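Transcriptional regulator, MarR family (Silicibacter pomeroyi DSS-3, PDB 3BOQ) probably binds DNA as a transcription factor of the MarR family, its winged helix-turn-helix chain pairing with a second copy. Local coordinates at residues N16-R19 / L20-I24. Residues are numbered along the deposited sequence; the frame is centred on the assembly and turned at random.
Sequences NQTR and LWLNI
Thr18 and Leu22 meet one turn apart on helix 12-43, side by side and pointing the same way, with Thr18 CG2 4.2 Å from Leu22 CD2. Thr18 keeps that methyl anti to its own nitrogen, beside the carbonyl carbon (chi1 -87° for the hydroxyl), which brings it forward along the helix to the leucine. The rest of Leu22 leans back over the turn before it, CB standing 3.5 Å from Thr18 O. Thr18 O also accepts the Leu22 N-H, 3.1 Å from Leu22 N and nearly straight at 169°, so both backbone and side chain of Leu22 settle against Thr18. With an alanine here the backbone bond would probably persist, but the Thr18 methyl is likely to lose its hydrocarbon neighbour. One residue on, Asn23 N binds Arg19 O at 3.0 Å, and the Asn23 amide folds back beside this carbonyl, CG lying 3.5 Å from Arg19 O. The amide looks outward for its own partners: OD1 is bonded to Arg26, and ND2 makes a weak hydrogen bond to Ser143 of the second subunit. Trp21 N bonds Gln17 O at 3.1 Å in the same pattern, while its indole, with CG anti to the backbone N (chi1 177°), swings away to pack on Leu35 of the second subunit. Gln17 likewise rests on Met139 of that subunit. Regular i+4 to i bonds thus absorb the main-chain polarity, while Gln17, Trp21 and Asn23 turn their side chains to the dimer interface, to which the N-terminal helix also contributes in other MarR regulators.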
# COMPACT_ATOMS: atom_id res chain seq x y z
N ASN B 16 1.74 19.79 -4.45
CA ASN B 16 0.85 18.86 -5.16
C ASN B 16 1.27 17.39 -4.99
O ASN B 16 0.43 16.51 -4.80
CB ASN B 16 0.79 19.17 -6.66
CG ASN B 16 0.01 20.43 -6.99
OD1 ASN B 16 -0.88 20.85 -6.23
ND2 ASN B 16 0.35 21.06 -8.12
N GLN B 17 2.58 17.15 -5.10
CA GLN B 17 3.19 15.83 -5.01
C GLN B 17 3.09 15.25 -3.59
O GLN B 17 2.62 14.13 -3.40
CB GLN B 17 4.64 15.90 -5.50
CG GLN B 17 4.72 15.95 -7.06
CD GLN B 17 6.11 16.21 -7.61
OE1 GLN B 17 7.00 16.60 -6.89
NE2 GLN B 17 6.29 16.00 -8.90
N THR B 18 3.54 16.02 -2.59
CA THR B 18 3.32 15.65 -1.18
C THR B 18 1.87 15.25 -0.93
O THR B 18 1.62 14.13 -0.46
CB THR B 18 3.81 16.76 -0.22
OG1 THR B 18 5.19 16.51 0.04
CG2 THR B 18 3.08 16.73 1.17
N ARG B 19 0.92 16.12 -1.27
CA ARG B 19 -0.50 15.85 -1.03
C ARG B 19 -0.95 14.58 -1.69
O ARG B 19 -1.61 13.79 -1.05
CB ARG B 19 -1.40 16.98 -1.51
CG ARG B 19 -1.74 17.97 -0.45
CD ARG B 19 -2.81 18.95 -0.91
NE ARG B 19 -2.50 20.30 -0.42
CZ ARG B 19 -1.84 21.23 -1.11
NH1 ARG B 19 -1.44 21.00 -2.36
NH2 ARG B 19 -1.61 22.42 -0.55
N LEU B 20 -0.62 14.40 -2.96
CA LEU B 20 -1.08 13.26 -3.73
C LEU B 20 -0.67 11.94 -3.09
O LEU B 20 -1.50 11.08 -2.87
CB LEU B 20 -0.54 13.32 -5.19
CG LEU B 20 -0.69 11.99 -5.97
CD1 LEU B 20 -2.16 11.74 -6.28
CD2 LEU B 20 0.18 11.92 -7.22
N TRP B 21 0.61 11.82 -2.76
CA TRP B 21 1.20 10.62 -2.21
C TRP B 21 0.64 10.27 -0.82
O TRP B 21 0.31 9.11 -0.54
CB TRP B 21 2.71 10.82 -2.16
CG TRP B 21 3.49 9.68 -1.53
CD1 TRP B 21 4.40 9.78 -0.54
CD2 TRP B 21 3.40 8.29 -1.88
NE1 TRP B 21 4.90 8.54 -0.24
CE2 TRP B 21 4.32 7.60 -1.05
CE3 TRP B 21 2.62 7.55 -2.81
CZ2 TRP B 21 4.48 6.21 -1.10
CZ3 TRP B 21 2.81 6.16 -2.89
CH2 TRP B 21 3.72 5.51 -2.03
N LEU B 22 0.56 11.27 0.05
CA LEU B 22 -0.17 11.13 1.32
C LEU B 22 -1.62 10.62 1.11
O LEU B 22 -2.06 9.74 1.84
CB LEU B 22 -0.11 12.44 2.12
CG LEU B 22 0.92 12.57 3.26
CD1 LEU B 22 2.27 11.90 2.97
CD2 LEU B 22 1.13 14.01 3.70
N ASN B 23 -2.35 11.16 0.12
CA ASN B 23 -3.71 10.66 -0.20
C ASN B 23 -3.77 9.21 -0.68
O ASN B 23 -4.65 8.47 -0.29
CB ASN B 23 -4.41 11.55 -1.22
CG ASN B 23 -4.91 12.83 -0.60
OD1 ASN B 23 -5.19 12.86 0.60
ND2 ASN B 23 -5.03 13.89 -1.39
N ILE B 24 -2.82 8.82 -1.51
CA ILE B 24 -2.73 7.47 -1.94
C ILE B 24 -2.46 6.56 -0.77
O ILE B 24 -3.09 5.53 -0.64
CB ILE B 24 -1.63 7.30 -2.97
CG1 ILE B 24 -2.05 7.94 -4.29
CG2 ILE B 24 -1.31 5.84 -3.13
CD1 ILE B 24 -0.89 8.21 -5.20